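Local atomic coordinates of xylan esterase 1 (Thermoanaerobacterium sp. 'JW/SL YS485', PDB entry 3FCY), a protein that probably hydrolyses carboxylic esters, removing acetyl groups from xylan and from cephalosporin C, as a calcium-binding alpha/beta hydrolase of carbohydrate esterase family 7. Residues R38-T43 with L234-R239; R56-M61 with I180-A185; E69-S74 with D84-G89; R225-E230 with K284-D289; V294-Q299 with I319-D324. One frame throughout, in Å; residues are numbered along the deposited sequence.

Starting from the N terminus, segment 38-43 waits almost two hundred residues for its partner 234-239, so interaction 1 closes a very long loop and pins the N-terminal loop to helix 237-242. Within that loop interaction 2 joins helix 50-62 to helix 176-192, and interaction 3 lies inside interaction 2 in turn, closing the short hairpin of strands 69-72 and 80-88 at one end of the central sheet. Interaction 4 opens at 225-230, before interaction 1 has closed, and ends at 284-289, so the two cross; it starts the pairing of parallel strands 226-230 and 289-295. Interaction 5 follows in series and closes a beta-alpha-beta unit at the opposite end of the sheet.

Interaction 1: residues R38-T43 with L234-R239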
# COMPACT_ATOMS: atom_id res chain seq x y z
N ARG A 38 -8.19 -24.40 20.00
CA ARG A 38 -8.26 -24.99 21.34
C ARG A 38 -7.61 -26.37 21.41
O ARG A 38 -7.08 -26.75 22.45
CB ARG A 38 -9.73 -25.13 21.77
CG ARG A 38 -10.55 -23.84 21.72
CD ARG A 38 -10.28 -22.96 22.92
NE ARG A 38 -11.24 -21.86 23.01
CZ ARG A 38 -11.16 -20.88 23.91
NH1 ARG A 38 -10.18 -20.88 24.80
NH2 ARG A 38 -12.07 -19.91 23.92
N GLU A 39 -7.64 -27.11 20.31
CA GLU A 39 -7.07 -28.46 20.27
C GLU A 39 -5.70 -28.57 19.60
O GLU A 39 -5.03 -29.59 19.72
CB GLU A 39 -8.05 -29.39 19.55
CG GLU A 39 -9.49 -29.22 19.99
CD GLU A 39 -9.95 -30.32 20.91
OE1 GLU A 39 -9.41 -30.44 22.03
OE2 GLU A 39 -10.87 -31.07 20.51
N TYR A 40 -5.29 -27.53 18.88
CA TYR A 40 -4.01 -27.54 18.18
C TYR A 40 -2.82 -27.57 19.13
O TYR A 40 -2.70 -26.72 20.02
CB TYR A 40 -3.93 -26.33 17.26
CG TYR A 40 -2.63 -26.21 16.51
CD1 TYR A 40 -2.27 -27.15 15.54
CD2 TYR A 40 -1.76 -25.15 16.75
CE1 TYR A 40 -1.07 -27.04 14.84
CE2 TYR A 40 -0.56 -25.03 16.06
CZ TYR A 40 -0.23 -25.97 15.11
OH TYR A 40 0.95 -25.84 14.42
N THR A 41 -1.92 -28.53 18.93
CA THR A 41 -0.74 -28.67 19.79
C THR A 41 0.60 -28.38 19.12
O THR A 41 1.65 -28.63 19.71
CB THR A 41 -0.68 -30.08 20.40
OG1 THR A 41 -0.70 -31.06 19.34
CG2 THR A 41 -1.87 -30.32 21.33
N GLY A 42 0.58 -27.85 17.90
CA GLY A 42 1.84 -27.53 17.25
C GLY A 42 2.21 -28.35 16.04
O GLY A 42 1.67 -29.44 15.81
N THR A 43 3.15 -27.83 15.25
CA THR A 43 3.60 -28.50 14.04
C THR A 43 5.12 -28.62 13.97
O THR A 43 5.65 -29.62 13.48
CB THR A 43 3.13 -27.75 12.77
OG1 THR A 43 1.70 -27.62 12.80
CG2 THR A 43 3.53 -28.51 11.51
N LEU A 234 8.28 -16.62 18.75
CA LEU A 234 9.23 -17.73 18.92
C LEU A 234 8.57 -19.07 19.22
O LEU A 234 9.10 -19.88 19.99
CB LEU A 234 10.22 -17.41 20.05
CG LEU A 234 11.03 -16.11 19.94
CD1 LEU A 234 11.88 -15.95 21.20
CD2 LEU A 234 11.91 -16.12 18.69
N SER A 235 7.42 -19.31 18.60
CA SER A 235 6.71 -20.56 18.84
C SER A 235 6.18 -21.22 17.57
O SER A 235 5.60 -20.57 16.71
CB SER A 235 5.53 -20.29 19.78
OG SER A 235 4.69 -21.43 19.90
N ASP A 236 6.40 -22.53 17.46
CA ASP A 236 5.86 -23.30 16.34
C ASP A 236 6.27 -22.73 14.98
O ASP A 236 5.43 -22.47 14.13
CB ASP A 236 4.34 -23.30 16.50
CG ASP A 236 3.67 -24.48 15.83
OD1 ASP A 236 4.36 -25.44 15.43
OD2 ASP A 236 2.43 -24.44 15.72
N TYR A 237 7.57 -22.55 14.78
CA TYR A 237 8.11 -21.99 13.54
C TYR A 237 7.52 -22.57 12.25
O TYR A 237 7.04 -21.82 11.41
CB TYR A 237 9.64 -22.14 13.53
CG TYR A 237 10.31 -21.43 14.69
CD1 TYR A 237 10.30 -20.04 14.80
CD2 TYR A 237 10.94 -22.16 15.70
CE1 TYR A 237 10.89 -19.39 15.88
CE2 TYR A 237 11.53 -21.53 16.79
CZ TYR A 237 11.51 -20.15 16.87
OH TYR A 237 12.09 -19.54 17.95
N LYS A 238 7.56 -23.89 12.11
CA LYS A 238 7.03 -24.56 10.92
C LYS A 238 5.59 -24.14 10.58
O LYS A 238 5.24 -23.98 9.41
CB LYS A 238 7.10 -26.08 11.11
CG LYS A 238 6.57 -26.92 9.93
CD LYS A 238 7.52 -26.93 8.74
CE LYS A 238 7.23 -28.10 7.79
NZ LYS A 238 5.86 -28.10 7.21
N ARG A 239 4.77 -23.98 11.61
CA ARG A 239 3.38 -23.58 11.41
C ARG A 239 3.30 -22.22 10.73
O ARG A 239 2.53 -22.02 9.79
CB ARG A 239 2.64 -23.52 12.75
CG ARG A 239 1.21 -23.01 12.66
CD ARG A 239 0.34 -23.88 11.78
NE ARG A 239 -1.05 -23.42 11.79
CZ ARG A 239 -2.01 -23.89 11.00
NH1 ARG A 239 -1.75 -24.86 10.13
NH2 ARG A 239 -3.24 -23.39 11.08
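The carboxylate of Asp236 carries the polar half of this contact, with both oxygens engaged. Thr43 N gives a hydrogen bond of 2.7 Å to Asp236 OD1, reaching it on the syn side, 22° out of the carboxylate plane; Asn44 N donates to the same oxygen. Tyr40 OH donates to Asp236 OD2 at a modelled 2.4 Å, so short that the exact length is doubtful. The phenol is itself an acceptor: Thr43 OG1 donates to Tyr40 OH, 2.5 Å away, approaching in the plane of the ring. Over the centre of that ring sits Gly42 N, 3.4 Å above the Tyr40 plane. A leucine in place of Asp236 would probably leave the Tyr40 hydroxyl without its acceptor and the amides of Thr43 and Asn44 without their shared oxygen.

In the fold, the loop between helix 34-37 and helix 50-62 is pinned here, at the protein surface, to the start of helix 237-242. Asp236 holds the N-cap position, yet its side chain makes no capping bond and turns to the loop instead.

The other contacts are mostly hydrocarbon. With CG opposite its backbone N (chi1 175°), Arg239 packs CB, CG and CD against the phenol oxygen, Arg239 CB 3.3 Å from Tyr40 OH. Its guanidinium is too far from the ring for more than a weak cation-pi attraction, and is held by Ser304 and Asp31. Beside it Thr43 CG2 rests 3.8 Å from Lys238 CG.

Interaction 2: residues R56-M61 with I180-A185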
# COMPACT_ATOMS: atom_id res chain seq x y z
N ARG A 56 22.20 -29.50 29.32
CA ARG A 56 23.58 -29.13 29.05
C ARG A 56 23.72 -27.61 29.12
O ARG A 56 24.65 -27.08 29.73
CB ARG A 56 23.97 -29.62 27.66
CG ARG A 56 25.39 -29.32 27.22
CD ARG A 56 25.50 -29.56 25.72
NE ARG A 56 24.87 -30.83 25.35
CZ ARG A 56 24.26 -31.05 24.20
NH1 ARG A 56 24.19 -30.10 23.28
NH2 ARG A 56 23.70 -32.23 23.97
N ALA A 57 22.79 -26.91 28.48
CA ALA A 57 22.79 -25.45 28.45
C ALA A 57 22.70 -24.87 29.86
O ALA A 57 23.43 -23.95 30.21
CB ALA A 57 21.62 -24.94 27.61
N LEU A 58 21.79 -25.42 30.66
CA LEU A 58 21.62 -24.97 32.04
C LEU A 58 22.91 -25.18 32.83
O LEU A 58 23.27 -24.35 33.67
CB LEU A 58 20.45 -25.70 32.70
CG LEU A 58 19.07 -25.22 32.24
CD1 LEU A 58 17.98 -26.05 32.90
CD2 LEU A 58 18.90 -23.75 32.58
N ASP A 59 23.60 -26.29 32.57
CA ASP A 59 24.86 -26.58 33.25
C ASP A 59 25.86 -25.47 32.93
O ASP A 59 26.53 -24.95 33.82
CB ASP A 59 25.42 -27.92 32.79
CG ASP A 59 24.77 -29.10 33.49
OD1 ASP A 59 25.00 -30.25 33.06
OD2 ASP A 59 24.02 -28.87 34.47
N GLU A 60 25.97 -25.11 31.65
CA GLU A 60 26.90 -24.05 31.26
C GLU A 60 26.52 -22.73 31.93
O GLU A 60 27.38 -22.00 32.41
CB GLU A 60 26.92 -23.88 29.73
CG GLU A 60 27.48 -22.53 29.27
CD GLU A 60 27.81 -22.45 27.78
OE1 GLU A 60 27.10 -23.07 26.97
OE2 GLU A 60 28.77 -21.73 27.43
N MET A 61 25.23 -22.43 31.97
CA MET A 61 24.76 -21.19 32.58
C MET A 61 25.10 -21.17 34.07
O MET A 61 25.61 -20.18 34.60
CB MET A 61 23.25 -21.04 32.38
CG MET A 61 22.62 -19.78 32.95
SD MET A 61 22.27 -19.87 34.73
CE MET A 61 20.80 -20.90 34.72
N ILE A 180 20.25 -16.35 24.90
CA ILE A 180 19.27 -15.38 25.38
C ILE A 180 18.30 -16.05 26.36
O ILE A 180 18.01 -15.49 27.41
CB ILE A 180 18.47 -14.77 24.20
CG1 ILE A 180 19.42 -13.96 23.30
CG2 ILE A 180 17.36 -13.86 24.74
CD1 ILE A 180 18.78 -13.44 22.02
N PHE A 181 17.81 -17.24 26.02
CA PHE A 181 16.91 -17.95 26.91
C PHE A 181 17.65 -18.18 28.23
O PHE A 181 17.09 -17.97 29.31
CB PHE A 181 16.50 -19.30 26.31
CG PHE A 181 15.46 -19.21 25.21
CD1 PHE A 181 15.09 -17.99 24.67
CD2 PHE A 181 14.88 -20.37 24.70
CE1 PHE A 181 14.16 -17.92 23.63
CE2 PHE A 181 13.95 -20.32 23.66
CZ PHE A 181 13.59 -19.09 23.13
N LEU A 182 18.91 -18.62 28.15
CA LEU A 182 19.70 -18.85 29.35
C LEU A 182 19.85 -17.58 30.17
O LEU A 182 19.85 -17.63 31.40
CB LEU A 182 21.08 -19.42 28.99
CG LEU A 182 21.10 -20.87 28.49
CD1 LEU A 182 22.52 -21.28 28.12
CD2 LEU A 182 20.53 -21.78 29.58
N ASP A 183 19.97 -16.43 29.49
CA ASP A 183 20.10 -15.17 30.21
C ASP A 183 18.85 -14.94 31.08
O ASP A 183 18.96 -14.50 32.22
CB ASP A 183 20.24 -13.97 29.26
CG ASP A 183 21.54 -13.97 28.48
OD1 ASP A 183 22.56 -14.51 28.97
OD2 ASP A 183 21.55 -13.39 27.37
N THR A 184 17.67 -15.24 30.54
CA THR A 184 16.45 -15.03 31.31
C THR A 184 16.43 -15.93 32.55
O THR A 184 16.06 -15.50 33.63
CB THR A 184 15.15 -15.28 30.48
OG1 THR A 184 14.96 -16.69 30.25
CG2 THR A 184 15.22 -14.56 29.13
N ALA A 185 16.85 -17.18 32.37
CA ALA A 185 16.88 -18.14 33.48
C ALA A 185 17.88 -17.70 34.54
O ALA A 185 17.59 -17.75 35.74
CB ALA A 185 17.26 -19.53 32.96
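Leu182 pushes its isobutyl group against helix 50-62, and the tight part of the contact is built round it. Both methyls lie against Ala57, Leu182 CD1 3.8 Å from Ala57 CB and 3.5 Å from Ala57 O. Leu182 CD2 reaches on to Leu58 CD2 at 3.9 Å and Met61 CB at 4.0 Å. The small alanine methyl lets the leucine in close, although the axes of the two helical segments stay 10.2 Å apart where they pass at -59°.

Farther along, the fit is looser. Bends at chi2 and chi3 swing Met61 CE round to Ala185 CB, a contact of 4.2 Å. Arg56 and Asp59 are exposed, and nearby charges have partners outside the contact: Arg56 pairs with Asp173, and Glu60 with Arg91 and Arg178.

Helix 176-192 also packs on helix 209-220 of the alpha/beta hydrolase fold. No hydrogen bond links the two segments, and Ala57 O is already used by Met61 N. What joins helix 50-62 to helix 176-192 here is therefore shape and the burial of hydrocarbon.

Interaction 3: residues E69-S74 with D84-G89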
# COMPACT_ATOMS: atom_id res chain seq x y z
N GLU A 69 27.08 -6.20 38.97
CA GLU A 69 27.45 -4.82 39.27
C GLU A 69 26.20 -3.96 39.18
O GLU A 69 25.41 -4.08 38.23
CB GLU A 69 28.51 -4.32 38.29
CG GLU A 69 28.83 -2.84 38.45
CD GLU A 69 30.02 -2.39 37.61
OE1 GLU A 69 30.31 -1.17 37.61
OE2 GLU A 69 30.66 -3.24 36.96
N LEU A 70 26.01 -3.09 40.17
CA LEU A 70 24.86 -2.20 40.19
C LEU A 70 25.34 -0.77 40.09
O LEU A 70 26.28 -0.38 40.78
CB LEU A 70 24.06 -2.39 41.48
CG LEU A 70 23.44 -3.76 41.75
CD1 LEU A 70 22.82 -3.77 43.14
CD2 LEU A 70 22.39 -4.08 40.69
N LYS A 71 24.71 0.00 39.21
CA LYS A 71 25.07 1.40 39.04
C LYS A 71 23.82 2.25 39.16
O LYS A 71 22.82 1.98 38.50
CB LYS A 71 25.70 1.63 37.66
CG LYS A 71 27.05 0.98 37.45
CD LYS A 71 27.65 1.42 36.13
CE LYS A 71 29.03 0.84 35.91
NZ LYS A 71 29.64 1.35 34.64
N GLU A 72 23.88 3.27 40.01
CA GLU A 72 22.73 4.14 40.18
C GLU A 72 22.37 4.77 38.85
O GLU A 72 23.24 5.25 38.12
CB GLU A 72 23.03 5.24 41.21
CG GLU A 72 22.66 4.87 42.63
CD GLU A 72 22.70 6.07 43.57
OE1 GLU A 72 22.11 7.12 43.23
OE2 GLU A 72 23.32 5.96 44.65
N SER A 73 21.08 4.77 38.54
CA SER A 73 20.60 5.35 37.30
C SER A 73 20.48 6.86 37.41
O SER A 73 20.33 7.40 38.51
CB SER A 73 19.23 4.76 36.94
OG SER A 73 18.63 5.50 35.89
N SER A 74 20.53 7.55 36.28
CA SER A 74 20.38 9.00 36.27
C SER A 74 18.92 9.31 36.58
O SER A 74 18.57 10.41 37.02
CB SER A 74 20.77 9.57 34.91
OG SER A 74 20.02 8.98 33.87
N ASP A 84 21.00 0.30 37.31
CA ASP A 84 21.30 -0.34 36.05
C ASP A 84 22.06 -1.57 36.53
O ASP A 84 23.12 -1.44 37.16
CB ASP A 84 22.18 0.55 35.17
CG ASP A 84 21.39 1.60 34.44
OD1 ASP A 84 21.77 2.79 34.51
OD2 ASP A 84 20.39 1.24 33.79
N LEU A 85 21.51 -2.75 36.28
CA LEU A 85 22.13 -3.98 36.71
C LEU A 85 22.83 -4.69 35.56
O LEU A 85 22.28 -4.81 34.46
CB LEU A 85 21.06 -4.90 37.33
CG LEU A 85 21.48 -6.26 37.90
CD1 LEU A 85 20.37 -6.78 38.82
CD2 LEU A 85 21.76 -7.24 36.78
N TYR A 86 24.05 -5.15 35.82
CA TYR A 86 24.83 -5.86 34.81
C TYR A 86 25.33 -7.18 35.36
O TYR A 86 25.77 -7.25 36.50
CB TYR A 86 26.04 -5.05 34.36
CG TYR A 86 25.71 -3.67 33.85
CD1 TYR A 86 25.52 -2.61 34.73
CD2 TYR A 86 25.58 -3.43 32.48
CE1 TYR A 86 25.21 -1.34 34.27
CE2 TYR A 86 25.27 -2.16 32.00
CZ TYR A 86 25.09 -1.12 32.91
OH TYR A 86 24.78 0.14 32.46
N PHE A 87 25.24 -8.23 34.55
CA PHE A 87 25.74 -9.53 34.96
C PHE A 87 26.30 -10.24 33.74
O PHE A 87 25.94 -9.93 32.61
CB PHE A 87 24.63 -10.38 35.61
CG PHE A 87 23.55 -10.82 34.66
CD1 PHE A 87 22.48 -9.98 34.35
CD2 PHE A 87 23.59 -12.09 34.09
CE1 PHE A 87 21.46 -10.41 33.51
CE2 PHE A 87 22.57 -12.53 33.25
CZ PHE A 87 21.51 -11.69 32.95
N THR A 88 27.22 -11.17 33.97
CA THR A 88 27.82 -11.90 32.87
C THR A 88 27.05 -13.19 32.60
O THR A 88 26.81 -13.98 33.51
CB THR A 88 29.30 -12.24 33.18
OG1 THR A 88 30.03 -11.01 33.38
CG2 THR A 88 29.92 -13.01 32.03
N GLY A 89 26.65 -13.37 31.35
CA GLY A 89 25.91 -14.56 30.97
C GLY A 89 26.85 -15.55 30.28
O GLY A 89 28.06 -15.37 30.34
O HOH W 1 23.68 4.03 35.45
O HOH W 2 19.93 4.94 33.64
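The ring of Tyr86 turns its edge to the neighbouring strand, with Glu69 O close to the ring plane and 3.8 Å from Tyr86 CD1. Lys71 crosses the tyrosine at about a right angle and brings its CD to 4.1 Å from Tyr86 CE1, an oblique approach. From the next strand, 94-102, His96 meets the same ring with the planes about 55° apart. This is an antiparallel beta hairpin, strand 69-72 against strand 80-88, and 69-72 is an outermost strand of the central sheet within the chain.

Two hydrogen-bonded pairs hold the strands. Glu69 and Tyr86 exchange both backbone bonds, while in the Lys71-Asp84 pair Asp84 N reaches Lys71 O at 2.7 Å and almost straight, 177° at the hydrogen. Between them Leu70 and Leu85 form a non-hydrogen-bonded pair on the other side of the sheet; Leu70 CD2 lies 3.7 Å from Leu85 CG, and both leucines pack on Tyr99.

With CG opposite the carbonyl carbon (chi1 -81°), Asp84 sends its carboxylate along the face that carries Lys71 and Tyr86. Its OD2 takes a hydrogen bond from His96, and its OD1 is served by water. One water donates to both Glu72 O and Asp84 OD1. A second, 2.7 Å from Ser73 OG, which also bonds to Phe75 N, donates to Asp84 OD1 across 3.0 Å.

Interaction 4: residues R225-E230 with K284-D289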
# COMPACT_ATOMS: atom_id res chain seq x y z
N ARG A 225 7.02 -18.31 39.79
CA ARG A 225 5.65 -18.54 40.23
C ARG A 225 4.49 -18.09 39.33
O ARG A 225 3.45 -18.76 39.27
CB ARG A 225 5.48 -17.93 41.63
CG ARG A 225 4.25 -18.40 42.38
CD ARG A 225 4.35 -19.88 42.73
NE ARG A 225 3.18 -20.32 43.48
CZ ARG A 225 1.95 -20.40 42.98
NH1 ARG A 225 1.72 -20.06 41.72
NH2 ARG A 225 0.95 -20.79 43.76
N LYS A 226 4.66 -16.95 38.65
CA LYS A 226 3.62 -16.42 37.76
C LYS A 226 4.18 -16.09 36.37
O LYS A 226 5.32 -15.64 36.24
CB LYS A 226 3.00 -15.14 38.34
CG LYS A 226 2.12 -15.35 39.57
CD LYS A 226 0.90 -16.20 39.29
CE LYS A 226 0.02 -16.29 40.53
NZ LYS A 226 -1.12 -17.23 40.39
N VAL A 227 3.37 -16.30 35.35
CA VAL A 227 3.79 -16.04 33.97
C VAL A 227 2.72 -15.36 33.13
O VAL A 227 1.62 -15.88 32.97
CB VAL A 227 4.17 -17.35 33.25
CG1 VAL A 227 4.83 -17.04 31.91
CG2 VAL A 227 5.09 -18.20 34.12
N VAL A 228 3.05 -14.18 32.60
CA VAL A 228 2.12 -13.48 31.72
C VAL A 228 2.78 -13.43 30.35
O VAL A 228 3.84 -12.81 30.18
CB VAL A 228 1.81 -12.04 32.21
CG1 VAL A 228 0.94 -11.32 31.18
CG2 VAL A 228 1.06 -12.10 33.55
N SER A 229 2.18 -14.11 29.39
CA SER A 229 2.70 -14.18 28.03
C SER A 229 1.67 -13.64 27.04
O SER A 229 0.65 -14.28 26.77
CB SER A 229 3.06 -15.63 27.69
OG SER A 229 3.67 -15.72 26.42
N GLU A 230 1.95 -12.46 26.51
CA GLU A 230 1.06 -11.80 25.57
C GLU A 230 1.47 -12.07 24.13
O GLU A 230 2.58 -11.76 23.72
CB GLU A 230 1.05 -10.30 25.85
CG GLU A 230 0.54 -9.97 27.24
CD GLU A 230 0.60 -8.50 27.58
OE1 GLU A 230 0.08 -7.68 26.80
OE2 GLU A 230 1.17 -8.17 28.64
N LYS A 284 6.25 -27.38 28.42
CA LYS A 284 5.90 -28.46 29.34
C LYS A 284 6.64 -28.39 30.68
O LYS A 284 6.23 -29.04 31.64
CB LYS A 284 6.16 -29.82 28.69
CG LYS A 284 7.62 -30.17 28.52
CD LYS A 284 7.79 -31.51 27.84
CE LYS A 284 9.27 -31.86 27.68
NZ LYS A 284 10.00 -30.83 26.89
N ARG A 285 7.71 -27.62 30.75
CA ARG A 285 8.51 -27.50 31.97
C ARG A 285 8.01 -26.47 32.97
O ARG A 285 8.37 -26.51 34.14
CB ARG A 285 9.96 -27.17 31.64
CG ARG A 285 10.65 -28.19 30.77
CD ARG A 285 12.12 -27.85 30.65
NE ARG A 285 12.85 -28.93 30.00
CZ ARG A 285 14.14 -29.17 30.20
NH1 ARG A 285 14.84 -28.40 31.02
NH2 ARG A 285 14.72 -30.18 29.57
N ILE A 286 7.20 -25.53 32.49
CA ILE A 286 6.68 -24.47 33.33
C ILE A 286 5.88 -25.02 34.52
O ILE A 286 5.07 -25.93 34.37
CB ILE A 286 5.80 -23.51 32.50
CG1 ILE A 286 6.65 -22.91 31.37
CG2 ILE A 286 5.21 -22.42 33.40
CD1 ILE A 286 5.89 -21.98 30.45
N LYS A 287 6.13 -24.45 35.70
CA LYS A 287 5.45 -24.88 36.92
C LYS A 287 4.54 -23.77 37.45
O LYS A 287 3.52 -24.04 38.08
CB LYS A 287 6.46 -25.25 38.00
CG LYS A 287 7.59 -26.16 37.52
CD LYS A 287 7.09 -27.52 37.09
CE LYS A 287 6.62 -28.35 38.28
NZ LYS A 287 6.18 -29.72 37.87
N GLY A 288 4.92 -22.52 37.19
CA GLY A 288 4.13 -21.40 37.67
C GLY A 288 2.80 -21.29 36.96
O GLY A 288 2.56 -21.98 35.97
N ASP A 289 1.92 -20.44 37.48
CA ASP A 289 0.61 -20.23 36.86
C ASP A 289 0.81 -19.35 35.64
O ASP A 289 1.63 -18.43 35.65
CB ASP A 289 -0.35 -19.55 37.84
CG ASP A 289 -0.51 -20.32 39.14
OD1 ASP A 289 -0.47 -21.57 39.11
OD2 ASP A 289 -0.69 -19.67 40.19
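Arg225 and Asp289 run side by side, pointing the same way, while Lys226 crosses Asp289 obliquely, and both cations end on the same oxygen, Asp289 OD2. The site lies where strands 226-230 and 289-295, parallel neighbours in the central sheet of the alpha/beta hydrolase fold, begin their pairing at Lys226 and Asp289. The guanidinium and carboxylate planes stand 85° apart. Arg225 NH1 reaches Asp289 OD2 at 2.9 Å within the plane of its own guanidinium, but meets the oxygen from above the carboxylate, 65° out of plane. The bend at chi2 (-63°) carries the Lys226 chain across Asp289 and sets NZ 2.5 Å from Asp289 OD2, a salt bridge whose modelled length is doubtfully short. Lys226 NZ also pairs with Glu343, a ligand of the bound calcium just after helix 333-342, and the lysine makes a cation-pi contact with Phe340 of that helix. An alanine at Asp289 would probably leave the Arg225 guanidinium without its carboxylate and Lys226 with Glu343 as its remaining salt-bridge partner.

Backbone bonds join the two segments at the same point: Asp289 N to Arg225 O at 2.9 Å and Val227 N to Asp289 O at 2.8 Å. On the other side of the sheet Val227 CG2 touches Ile286 CG2 at 4.3 Å. Gly288 CA comes within 3.2 Å of Arg225 O, and a beta carbon on it would run into that oxygen.

Interaction 5: residues V294-Q299 with I319-D324; sequences VGLMDQ and IKVYPD
Tyr322 N bonds to Val294 O at 2.9 Å, 167° at the hydrogen, and Val294 N to Lys320 O at the same length, the regular pattern of parallel strands. Next along segment 294-299, Leu296 N bonds to Tyr322 O at 3.1 Å, coming from 46° above the carbonyl plane, with a CA-H...O contact from Gly295 CA to Tyr322 O, 3.4 Å, beside it.

On the face carrying Val294 and Val321 the packing is apolar. Val294 CG1 stands between its own backbone N and carbonyl carbon (chi1 57°), and from there it meets Ile319 CD1 at 3.8 Å. Leu296 lays its CG against Val321 CG1, 3.7 Å away, and crosses the valine at a slant. Two carbon atoms are set against the Pro323 carbonyl: Leu296 CB, and Met297 CG at 3.2 Å from Pro323 O.

Past the strand, Gly295 to Asp298 form a type I turn, closed by Asp298 N on Gly295 O. The turn presents Asp298, predicted to be the charge-relay aspartate of a Ser-His-Asp triad, and its OD2 does bond to His327 ND1.

Together strand 289-295, helix 303-310 and strand 317-322 make a beta-alpha-beta unit at the edge of the sheet. Helix 303-310 covers Val294 and Ile319, helix 333-342 packs on Lys320 and Tyr322 from the other face, and a second subunit meets the end of strand 317-322, where its His264 bonds to Asp324.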
# COMPACT_ATOMS: atom_id res chain seq x y z
N VAL A 294 -4.39 -13.68 23.26
CA VAL A 294 -4.17 -13.88 21.84
C VAL A 294 -5.17 -13.08 21.01
O VAL A 294 -6.36 -13.06 21.30
CB VAL A 294 -4.28 -15.39 21.49
CG1 VAL A 294 -5.64 -15.92 21.93
CG2 VAL A 294 -4.08 -15.61 20.00
N GLY A 295 -4.66 -12.41 19.98
CA GLY A 295 -5.51 -11.63 19.10
C GLY A 295 -5.79 -12.48 17.88
O GLY A 295 -4.86 -12.94 17.23
N LEU A 296 -7.06 -12.70 17.56
CA LEU A 296 -7.41 -13.54 16.42
C LEU A 296 -7.13 -12.90 15.05
O LEU A 296 -7.26 -13.56 14.02
CB LEU A 296 -8.87 -13.99 16.52
CG LEU A 296 -9.23 -14.84 17.74
CD1 LEU A 296 -10.62 -15.43 17.55
CD2 LEU A 296 -8.21 -15.97 17.94
N MET A 297 -6.75 -11.63 15.05
CA MET A 297 -6.43 -10.94 13.81
C MET A 297 -4.91 -10.80 13.68
O MET A 297 -4.41 -10.16 12.75
CB MET A 297 -7.07 -9.54 13.79
CG MET A 297 -8.59 -9.54 13.82
SD MET A 297 -9.31 -10.49 12.46
CE MET A 297 -9.16 -9.30 11.11
N ASP A 298 -4.18 -11.39 14.62
CA ASP A 298 -2.72 -11.31 14.64
C ASP A 298 -2.06 -12.18 13.57
O ASP A 298 -2.08 -13.41 13.67
CB ASP A 298 -2.19 -11.73 16.01
CG ASP A 298 -0.71 -11.40 16.19
OD1 ASP A 298 0.04 -11.40 15.19
OD2 ASP A 298 -0.29 -11.15 17.35
N GLN A 299 -1.48 -11.55 12.56
CA GLN A 299 -0.79 -12.28 11.50
C GLN A 299 0.72 -12.32 11.74
O GLN A 299 1.45 -13.04 11.05
CB GLN A 299 -1.11 -11.67 10.13
CG GLN A 299 -2.50 -12.05 9.63
CD GLN A 299 -2.87 -11.35 8.34
OE1 GLN A 299 -2.12 -11.36 7.36
NE2 GLN A 299 -4.05 -10.74 8.32
N ILE A 319 -6.23 -18.43 29.06
CA ILE A 319 -5.91 -17.61 27.90
C ILE A 319 -7.10 -16.71 27.54
O ILE A 319 -8.25 -17.15 27.47
CB ILE A 319 -5.50 -18.49 26.69
CG1 ILE A 319 -4.88 -17.62 25.59
CG2 ILE A 319 -6.69 -19.26 26.15
CD1 ILE A 319 -4.24 -18.41 24.47
N LYS A 320 -6.80 -15.42 27.34
CA LYS A 320 -7.82 -14.44 26.99
C LYS A 320 -7.79 -14.22 25.48
O LYS A 320 -6.74 -13.89 24.92
CB LYS A 320 -7.56 -13.13 27.73
CG LYS A 320 -7.50 -13.29 29.25
CD LYS A 320 -8.79 -13.91 29.78
CE LYS A 320 -8.63 -14.38 31.21
NZ LYS A 320 -9.86 -15.05 31.72
N VAL A 321 -8.94 -14.41 24.85
CA VAL A 321 -9.07 -14.26 23.40
C VAL A 321 -9.69 -12.93 23.00
O VAL A 321 -10.74 -12.55 23.51
CB VAL A 321 -9.94 -15.40 22.81
CG1 VAL A 321 -10.04 -15.27 21.30
CG2 VAL A 321 -9.35 -16.75 23.21
N TYR A 322 -9.02 -12.23 22.08
CA TYR A 322 -9.48 -10.93 21.59
C TYR A 322 -9.68 -11.04 20.07
O TYR A 322 -8.76 -10.82 19.29
CB TYR A 322 -8.45 -9.86 21.93
CG TYR A 322 -8.32 -9.62 23.41
CD1 TYR A 322 -9.00 -8.58 24.04
CD2 TYR A 322 -7.55 -10.48 24.21
CE1 TYR A 322 -8.94 -8.40 25.42
CE2 TYR A 322 -7.48 -10.31 25.59
CZ TYR A 322 -8.18 -9.26 26.18
OH TYR A 322 -8.12 -9.09 27.54
N PRO A 323 -10.90 -11.41 19.65
CA PRO A 323 -11.27 -11.57 18.24
C PRO A 323 -10.88 -10.45 17.29
O PRO A 323 -10.42 -10.71 16.18
CB PRO A 323 -12.79 -11.76 18.31
CG PRO A 323 -12.97 -12.48 19.62
CD PRO A 323 -12.06 -11.67 20.52
N ASP A 324 -11.03 -9.21 17.72
CA ASP A 324 -10.74 -8.07 16.85
C ASP A 324 -9.37 -7.43 17.00
O ASP A 324 -9.12 -6.36 16.45
CB ASP A 324 -11.82 -7.01 17.05
CG ASP A 324 -13.20 -7.62 17.12
OD1 ASP A 324 -13.66 -8.19 16.10
OD2 ASP A 324 -13.83 -7.54 18.19